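PDB 1TQX: D-ribulose-5-phosphate 3-epimerase, putative from Plasmodium falciparum, which probably interconverts D-ribulose 5-phosphate and D-xylulose 5-phosphate, as a metal-dependent epimerase with a TIM-barrel fold. Local coordinates for residues L4-S15 and N196-F205; N140-E148 and M160-R168. All coordinates share one frame; numbering follows the deposited sequence.

Contact 1: residues L4-S15 and N196-F205; sequences LKAIIAPSVLAS and NIIVAGTSIF. With SO4 (sulfate ion), chain C.
I7 holds both neighbours of I197: I7 N donates to N196 O, and I198 N donates to I7 O (2.8 Å). A9 N donates to I198 O, the ladder of a parallel pair whose short axes run 4.7 Å apart. I7 and I197 lie side by side on one face with A9 and V199, where V199 also nears the zinc ligand H36; on the other face I8 CD1 rests on I198 CB. These are the first and last strands of the TIM barrel, and their pairing closes its wall. At the C-terminal end, where such barrels bind substrate, S11 N donates to A200 O (2.9 Å). Helix 202-205 follows, and its F205 ring packs against S15: S15 CB stands over the ring face, 3.5 Å from its centroid, a CH-pi contact. S15 OG is turned back to V12 O, 2.8 Å away and on a lone pair. Beyond G201, a sulfate receives T202 OG1 at O4 (3.0 Å), a weak bond from G201 N and a hydrogen bond from G153 N, consistent with a substrate phosphate site. At the far end N196 ND2 gives K5 O a straight bond (3.2 Å, 171°), while I176 N holds N196 OD1.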
loop_
_atom_site.group_PDB
_atom_site.type_symbol
_atom_site.label_atom_id
_atom_site.label_comp_id
_atom_site.label_asym_id
_atom_site.label_seq_id
_atom_site.Cartn_x
_atom_site.Cartn_y
_atom_site.Cartn_z
ATOM N N LEU A 4 13.575 -3.331 -9.467
ATOM C CA LEU A 4 12.856 -2.445 -8.499
ATOM C C LEU A 4 12.763 -1.018 -9.016
ATOM O O LEU A 4 13.731 -0.479 -9.551
ATOM C CB LEU A 4 13.573 -2.437 -7.148
ATOM C CG LEU A 4 13.541 -3.700 -6.284
ATOM C CD1 LEU A 4 14.461 -3.512 -5.093
ATOM C CD2 LEU A 4 12.117 -3.990 -5.820
ATOM N N LYS A 5 11.600 -0.402 -8.842
ATOM C CA LYS A 5 11.392 0.969 -9.292
ATOM C C LYS A 5 10.982 1.845 -8.107
ATOM O O LYS A 5 10.422 1.346 -7.129
ATOM C CB LYS A 5 10.283 1.003 -10.349
ATOM C CG LYS A 5 10.380 -0.104 -11.393
ATOM C CD LYS A 5 11.594 0.061 -12.298
ATOM C CE LYS A 5 11.365 1.130 -13.363
ATOM N NZ LYS A 5 10.285 0.757 -14.332
ATOM N N ALA A 6 11.267 3.144 -8.189
ATOM C CA ALA A 6 10.875 4.070 -7.129
ATOM C C ALA A 6 9.422 4.423 -7.432
ATOM O O ALA A 6 9.134 5.004 -8.473
ATOM C CB ALA A 6 11.736 5.314 -7.172
ATOM N N ILE A 7 8.508 4.078 -6.531
ATOM C CA ILE A 7 7.092 4.348 -6.777
ATOM C C ILE A 7 6.416 5.187 -5.702
ATOM O O ILE A 7 6.513 4.886 -4.514
ATOM C CB ILE A 7 6.312 3.019 -6.917
ATOM C CG1 ILE A 7 6.880 2.215 -8.089
ATOM C CG2 ILE A 7 4.820 3.296 -7.104
ATOM C CD1 ILE A 7 6.469 0.760 -8.096
ATOM N N ILE A 8 5.724 6.241 -6.127
ATOM C CA ILE A 8 5.005 7.092 -5.192
ATOM C C ILE A 8 3.521 6.772 -5.368
ATOM O O ILE A 8 2.992 6.833 -6.482
ATOM C CB ILE A 8 5.251 8.589 -5.480
ATOM C CG1 ILE A 8 6.754 8.880 -5.453
ATOM C CG2 ILE A 8 4.532 9.444 -4.445
ATOM C CD1 ILE A 8 7.437 8.469 -4.165
ATOM N N ALA A 9 2.859 6.415 -4.271
ATOM C CA ALA A 9 1.441 6.066 -4.317
ATOM C C ALA A 9 0.615 6.889 -3.329
ATOM O O ALA A 9 0.448 6.501 -2.174
ATOM C CB ALA A 9 1.270 4.574 -4.032
ATOM N N PRO A 10 0.079 8.035 -3.780
ATOM C CA PRO A 10 -0.735 8.910 -2.928
ATOM C C PRO A 10 -1.950 8.156 -2.385
ATOM O O PRO A 10 -2.629 7.443 -3.126
ATOM C CB PRO A 10 -1.141 10.040 -3.877
ATOM C CG PRO A 10 0.001 10.079 -4.882
ATOM C CD PRO A 10 0.237 8.609 -5.129
ATOM N N SER A 11 -2.218 8.313 -1.093
ATOM C CA SER A 11 -3.352 7.640 -0.462
ATOM C C SER A 11 -4.577 8.550 -0.503
ATOM O O SER A 11 -4.622 9.560 0.195
ATOM C CB SER A 11 -3.007 7.287 0.989
ATOM O OG SER A 11 -4.065 6.560 1.588
ATOM N N VAL A 12 -5.571 8.179 -1.312
ATOM C CA VAL A 12 -6.790 8.979 -1.481
ATOM C C VAL A 12 -7.633 9.193 -0.227
ATOM O O VAL A 12 -8.519 10.044 -0.208
ATOM C CB VAL A 12 -7.717 8.386 -2.583
ATOM C CG1 VAL A 12 -6.986 8.363 -3.911
ATOM C CG2 VAL A 12 -8.171 6.978 -2.200
ATOM N N LEU A 13 -7.363 8.415 0.814
ATOM C CA LEU A 13 -8.095 8.537 2.072
ATOM C C LEU A 13 -7.931 9.960 2.609
ATOM O O LEU A 13 -8.828 10.500 3.261
ATOM C CB LEU A 13 -7.537 7.534 3.092
ATOM C CG LEU A 13 -8.259 7.347 4.428
ATOM C CD1 LEU A 13 -9.505 6.497 4.231
ATOM C CD2 LEU A 13 -7.318 6.667 5.417
ATOM N N ALA A 14 -6.778 10.561 2.320
ATOM C CA ALA A 14 -6.462 11.913 2.776
ATOM C C ALA A 14 -6.953 13.037 1.856
ATOM O O ALA A 14 -6.757 14.215 2.151
ATOM C CB ALA A 14 -4.954 12.041 2.985
ATOM N N SER A 15 -7.597 12.686 0.748
ATOM C CA SER A 15 -8.089 13.699 -0.185
ATOM C C SER A 15 -9.568 13.979 0.041
ATOM O O SER A 15 -10.168 13.492 1.002
ATOM C CB SER A 15 -7.907 13.219 -1.628
ATOM O OG SER A 15 -8.856 12.206 -1.945
ATOM N N ASN A 196 10.878 0.899 -1.390
ATOM C CA ASN A 196 10.890 1.443 -2.748
ATOM C C ASN A 196 9.522 1.960 -3.204
ATOM O O ASN A 196 9.409 2.589 -4.253
ATOM C CB ASN A 196 11.429 0.416 -3.762
ATOM C CG ASN A 196 10.547 -0.814 -3.888
ATOM O OD1 ASN A 196 10.424 -1.600 -2.953
ATOM N ND2 ASN A 196 9.939 -0.991 -5.060
ATOM N N ILE A 197 8.486 1.687 -2.418
ATOM C CA ILE A 197 7.145 2.163 -2.734
ATOM C C ILE A 197 6.685 2.990 -1.541
ATOM O O ILE A 197 6.674 2.512 -0.409
ATOM C CB ILE A 197 6.166 1.000 -2.981
ATOM C CG1 ILE A 197 6.711 0.099 -4.099
ATOM C CG2 ILE A 197 4.798 1.556 -3.377
ATOM C CD1 ILE A 197 5.790 -1.040 -4.468
ATOM N N ILE A 198 6.296 4.231 -1.804
ATOM C CA ILE A 198 5.894 5.137 -0.738
ATOM C C ILE A 198 4.432 5.542 -0.761
ATOM O O ILE A 198 3.972 6.170 -1.715
ATOM C CB ILE A 198 6.737 6.428 -0.802
ATOM C CG1 ILE A 198 8.229 6.071 -0.859
ATOM C CG2 ILE A 198 6.400 7.334 0.385
ATOM C CD1 ILE A 198 8.740 5.284 0.333
ATOM N N VAL A 199 3.701 5.193 0.291
ATOM C CA VAL A 199 2.300 5.586 0.381
ATOM C C VAL A 199 2.254 6.837 1.252
ATOM O O VAL A 199 2.694 6.816 2.403
ATOM C CB VAL A 199 1.438 4.483 1.036
ATOM C CG1 VAL A 199 0.025 5.007 1.284
ATOM C CG2 VAL A 199 1.396 3.258 0.136
ATOM N N ALA A 200 1.725 7.925 0.710
ATOM C CA ALA A 200 1.649 9.173 1.459
ATOM C C ALA A 200 0.279 9.799 1.280
ATOM O O ALA A 200 -0.216 9.919 0.160
ATOM C CB ALA A 200 2.736 10.142 0.977
ATOM N N GLY A 201 -0.333 10.202 2.387
ATOM C CA GLY A 201 -1.644 10.814 2.310
ATOM C C GLY A 201 -1.595 12.300 2.591
ATOM O O GLY A 201 -1.545 13.122 1.674
ATOM N N THR A 202 -1.600 12.638 3.873
ATOM C CA THR A 202 -1.572 14.022 4.311
ATOM C C THR A 202 -0.473 14.874 3.678
ATOM O O THR A 202 -0.738 15.984 3.204
ATOM C CB THR A 202 -1.407 14.102 5.841
ATOM O OG1 THR A 202 -2.429 13.323 6.476
ATOM C CG2 THR A 202 -1.514 15.544 6.311
ATOM N N SER A 203 0.752 14.355 3.660
ATOM C CA SER A 203 1.892 15.098 3.121
ATOM C C SER A 203 1.781 15.485 1.652
ATOM O O SER A 203 2.466 16.404 1.196
ATOM C CB SER A 203 3.193 14.319 3.356
ATOM O OG SER A 203 3.305 13.190 2.511
ATOM N N ILE A 204 0.935 14.781 0.904
ATOM C CA ILE A 204 0.754 15.097 -0.505
ATOM C C ILE A 204 -0.527 15.903 -0.735
ATOM O O ILE A 204 -0.491 16.971 -1.350
ATOM C CB ILE A 204 0.728 13.811 -1.370
ATOM C CG1 ILE A 204 2.135 13.202 -1.421
ATOM C CG2 ILE A 204 0.246 14.128 -2.778
ATOM C CD1 ILE A 204 2.225 11.888 -2.195
ATOM N N PHE A 205 -1.655 15.411 -0.226
ATOM C CA PHE A 205 -2.921 16.111 -0.428
ATOM C C PHE A 205 -3.076 17.430 0.329
ATOM O O PHE A 205 -3.966 18.220 0.016
ATOM C CB PHE A 205 -4.101 15.177 -0.125
ATOM C CG PHE A 205 -4.303 14.115 -1.173
ATOM C CD1 PHE A 205 -3.857 12.815 -0.970
ATOM C CD2 PHE A 205 -4.886 14.441 -2.403
ATOM C CE1 PHE A 205 -3.982 11.846 -1.981
ATOM C CE2 PHE A 205 -5.013 13.482 -3.416
ATOM C CZ PHE A 205 -4.558 12.184 -3.204
HETATM S S SO4 C . -0.827 9.439 6.269
HETATM O O1 SO4 C . -0.542 9.001 4.890
HETATM O O2 SO4 C . -1.050 8.258 7.124
HETATM O O3 SO4 C . 0.328 10.177 6.795
HETATM O O4 SO4 C . -2.019 10.312 6.277
#

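Contact 2: residues N140-E148 and M160-R168; sequences NTVLVMTVE and MMGKVSFLR
L167 meets V142 and V144 with a single methyl, and the side chain can be followed out from the helix. Its CB points toward the strand, CG lies anti to the carbonyl carbon (chi1 -66°), and chi2, near 166°, then sends CD1 on to the valines. That methyl sits 3.7 Å from V142 CG1 and 3.8 Å from V144 CG2, bridging two residues whose side chains leave the same face of the strand. The V142 and L167 side chains meet at a slant, whereas those of V144 and L167 run alongside one another, pointing opposite ways. The other branch of V144, CG1, serves the earlier turns of the helix: it lies 4.2 Å from K163 CD and 4.4 Å from V164 CG2. Farther along, T146 CG2 touches M161 CE (3.9 Å) and M160 CB, and the bent M160 chain brings CG to 3.7 Å from M145 O. K163 is fully extended along its aliphatic chain, and its NZ donates to a water (3.0 Å) that in turn donates to M145 O; the same ammonium is bonded to the carbonyls of T125 and P123. The helix runs nearly antiparallel to the strand, at 161°, as the return limb of the beta-alpha-beta unit leading to strand 175-179; helix 184-193 flanks it through M161 and V164, and strand 116-121 meets K163 through I121.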
loop_
_atom_site.group_PDB
_atom_site.type_symbol
_atom_site.label_atom_id
_atom_site.label_comp_id
_atom_site.label_asym_id
_atom_site.label_seq_id
_atom_site.Cartn_x
_atom_site.Cartn_y
_atom_site.Cartn_z
ATOM N N ASN A 140 4.142 -10.030 -4.446
ATOM C CA ASN A 140 4.806 -8.967 -5.192
ATOM C C ASN A 140 5.241 -7.825 -4.275
ATOM O O ASN A 140 6.260 -7.174 -4.520
ATOM C CB ASN A 140 3.859 -8.391 -6.247
ATOM C CG ASN A 140 3.492 -9.396 -7.322
ATOM O OD1 ASN A 140 4.256 -9.625 -8.262
ATOM N ND2 ASN A 140 2.323 -10.004 -7.184
ATOM N N THR A 141 4.466 -7.588 -3.221
ATOM C CA THR A 141 4.737 -6.483 -2.308
ATOM C C THR A 141 4.393 -6.791 -0.854
ATOM O O THR A 141 3.400 -7.465 -0.571
ATOM C CB THR A 141 3.878 -5.245 -2.678
ATOM O OG1 THR A 141 4.033 -4.933 -4.069
ATOM C CG2 THR A 141 4.281 -4.037 -1.826
ATOM N N VAL A 142 5.217 -6.291 0.061
ATOM C CA VAL A 142 4.952 -6.428 1.485
ATOM C C VAL A 142 4.731 -4.993 1.953
ATOM O O VAL A 142 5.585 -4.132 1.746
ATOM C CB VAL A 142 6.132 -7.029 2.273
ATOM C CG1 VAL A 142 5.843 -6.940 3.771
ATOM C CG2 VAL A 142 6.326 -8.487 1.888
ATOM N N LEU A 143 3.572 -4.736 2.548
ATOM C CA LEU A 143 3.241 -3.402 3.031
ATOM C C LEU A 143 3.500 -3.343 4.535
ATOM O O LEU A 143 2.743 -3.907 5.326
ATOM C CB LEU A 143 1.762 -3.096 2.730
ATOM C CG LEU A 143 1.212 -1.669 2.878
ATOM C CD1 LEU A 143 -0.241 -1.654 2.396
ATOM C CD2 LEU A 143 1.290 -1.203 4.317
ATOM N N VAL A 144 4.584 -2.671 4.915
ATOM C CA VAL A 144 4.958 -2.517 6.313
ATOM C C VAL A 144 4.250 -1.281 6.865
ATOM O O VAL A 144 4.590 -0.156 6.500
ATOM C CB VAL A 144 6.498 -2.329 6.466
ATOM C CG1 VAL A 144 6.855 -2.042 7.921
ATOM C CG2 VAL A 144 7.231 -3.573 5.976
ATOM N N MET A 145 3.250 -1.486 7.720
ATOM C CA MET A 145 2.538 -0.357 8.310
ATOM C C MET A 145 3.506 0.366 9.237
ATOM O O MET A 145 4.148 -0.266 10.081
ATOM C CB MET A 145 1.331 -0.824 9.133
ATOM C CG MET A 145 0.162 -1.380 8.330
ATOM S SD MET A 145 -0.505 -0.209 7.118
ATOM C CE MET A 145 -1.014 1.150 8.151
ATOM N N THR A 146 3.618 1.680 9.077
ATOM C CA THR A 146 4.499 2.463 9.938
ATOM C C THR A 146 3.657 3.253 10.935
ATOM O O THR A 146 4.143 4.170 11.604
ATOM C CB THR A 146 5.407 3.404 9.120
ATOM O OG1 THR A 146 4.636 4.086 8.124
ATOM C CG2 THR A 146 6.517 2.601 8.441
ATOM N N VAL A 147 2.385 2.873 11.025
ATOM C CA VAL A 147 1.438 3.476 11.947
ATOM C C VAL A 147 0.324 2.459 12.209
ATOM O O VAL A 147 0.167 1.506 11.447
ATOM C CB VAL A 147 0.823 4.770 11.360
ATOM C CG1 VAL A 147 -0.284 4.437 10.355
ATOM C CG2 VAL A 147 0.292 5.622 12.473
ATOM N N GLU A 148 -0.426 2.644 13.296
ATOM C CA GLU A 148 -1.539 1.748 13.619
ATOM C C GLU A 148 -2.615 2.040 12.564
ATOM O O GLU A 148 -3.185 3.129 12.531
ATOM C CB GLU A 148 -2.061 2.058 15.027
ATOM C CG GLU A 148 -1.002 1.910 16.120
ATOM C CD GLU A 148 -1.305 2.719 17.375
ATOM O OE1 GLU A 148 -2.377 2.510 17.990
ATOM O OE2 GLU A 148 -0.466 3.569 17.751
ATOM N N MET A 160 9.883 0.851 13.086
ATOM C CA MET A 160 9.442 -0.156 12.120
ATOM C C MET A 160 10.500 -0.345 11.034
ATOM O O MET A 160 10.396 -1.254 10.210
ATOM C CB MET A 160 8.114 0.268 11.470
ATOM C CG MET A 160 6.923 0.261 12.415
ATOM S SD MET A 160 6.517 -1.401 12.980
ATOM C CE MET A 160 7.334 -1.468 14.603
ATOM N N MET A 161 11.524 0.505 11.037
ATOM C CA MET A 161 12.562 0.410 10.016
ATOM C C MET A 161 13.337 -0.901 10.048
ATOM O O MET A 161 13.911 -1.308 9.039
ATOM C CB MET A 161 13.524 1.596 10.119
ATOM C CG MET A 161 12.888 2.927 9.757
ATOM S SD MET A 161 12.080 2.900 8.135
ATOM C CE MET A 161 10.393 2.466 8.603
ATOM N N GLY A 162 13.350 -1.556 11.202
ATOM C CA GLY A 162 14.045 -2.824 11.313
ATOM C C GLY A 162 13.393 -3.853 10.407
ATOM O O GLY A 162 14.075 -4.687 9.808
ATOM N N LYS A 163 12.066 -3.794 10.300
ATOM C CA LYS A 163 11.331 -4.729 9.452
ATOM C C LYS A 163 11.714 -4.513 7.996
ATOM O O LYS A 163 11.908 -5.473 7.246
ATOM C CB LYS A 163 9.817 -4.538 9.612
ATOM C CG LYS A 163 9.299 -4.767 11.020
ATOM C CD LYS A 163 7.785 -4.707 11.047
ATOM C CE LYS A 163 7.239 -4.901 12.454
ATOM N NZ LYS A 163 5.742 -4.844 12.451
ATOM N N VAL A 164 11.812 -3.246 7.603
ATOM C CA VAL A 164 12.175 -2.888 6.237
ATOM C C VAL A 164 13.566 -3.415 5.879
ATOM O O VAL A 164 13.746 -4.022 4.824
ATOM C CB VAL A 164 12.134 -1.350 6.035
ATOM C CG1 VAL A 164 12.523 -0.994 4.599
ATOM C CG2 VAL A 164 10.730 -0.820 6.344
ATOM N N SER A 165 14.548 -3.191 6.752
ATOM C CA SER A 165 15.907 -3.670 6.488
ATOM C C SER A 165 15.948 -5.194 6.385
ATOM O O SER A 165 16.625 -5.742 5.515
ATOM C CB SER A 165 16.871 -3.203 7.582
ATOM O OG SER A 165 17.077 -1.806 7.509
ATOM N N PHE A 166 15.222 -5.872 7.269
ATOM C CA PHE A 166 15.165 -7.333 7.250
ATOM C C PHE A 166 14.706 -7.845 5.885
ATOM O O PHE A 166 15.337 -8.720 5.294
ATOM C CB PHE A 166 14.190 -7.843 8.316
ATOM C CG PHE A 166 13.937 -9.324 8.246
ATOM C CD1 PHE A 166 14.828 -10.226 8.824
ATOM C CD2 PHE A 166 12.820 -9.823 7.578
ATOM C CE1 PHE A 166 14.611 -11.605 8.738
ATOM C CE2 PHE A 166 12.595 -11.199 7.487
ATOM C CZ PHE A 166 13.490 -12.090 8.067
ATOM N N LEU A 167 13.596 -7.297 5.393
ATOM C CA LEU A 167 13.034 -7.706 4.110
ATOM C C LEU A 167 13.938 -7.422 2.914
ATOM O O LEU A 167 14.130 -8.289 2.064
ATOM C CB LEU A 167 11.669 -7.035 3.899
ATOM C CG LEU A 167 10.543 -7.460 4.847
ATOM C CD1 LEU A 167 9.385 -6.483 4.751
ATOM C CD2 LEU A 167 10.085 -8.867 4.498
ATOM N N ARG A 168 14.496 -6.217 2.841
ATOM C CA ARG A 168 15.366 -5.877 1.718
ATOM C C ARG A 168 16.614 -6.752 1.671
ATOM O O ARG A 168 17.066 -7.147 0.599
ATOM C CB ARG A 168 15.788 -4.404 1.776
ATOM C CG ARG A 168 16.730 -3.986 0.647
ATOM C CD ARG A 168 16.109 -4.271 -0.718
ATOM N NE ARG A 168 14.900 -3.482 -0.952
ATOM C CZ ARG A 168 13.787 -3.966 -1.496
ATOM N NH1 ARG A 168 13.727 -5.239 -1.859
ATOM N NH2 ARG A 168 12.736 -3.177 -1.685
HETATM O O HOH W 1 4.535 -3.057 10.406
#

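In the fold
From the N terminus, strand 7-10 opens the barrel and waits some 180 residues for its partner. The chain passes through strands 34-40, 66-72, 88-92 and 116-121 before reaching contact 2, which closes a short loop, with 11 residues between its segments 140-148 and 160-168. Strands 175-179 and 197-200 follow, and contact 1 then joins the last strand to the first. Contact 2 therefore falls wholly within the long excursion that contact 1 closes, and the two do not cross. One ties strand to strand around the wall, the other wall to outer helix; their centres are 15 Å apart, and R168 packs against L4 and N196 where they meet.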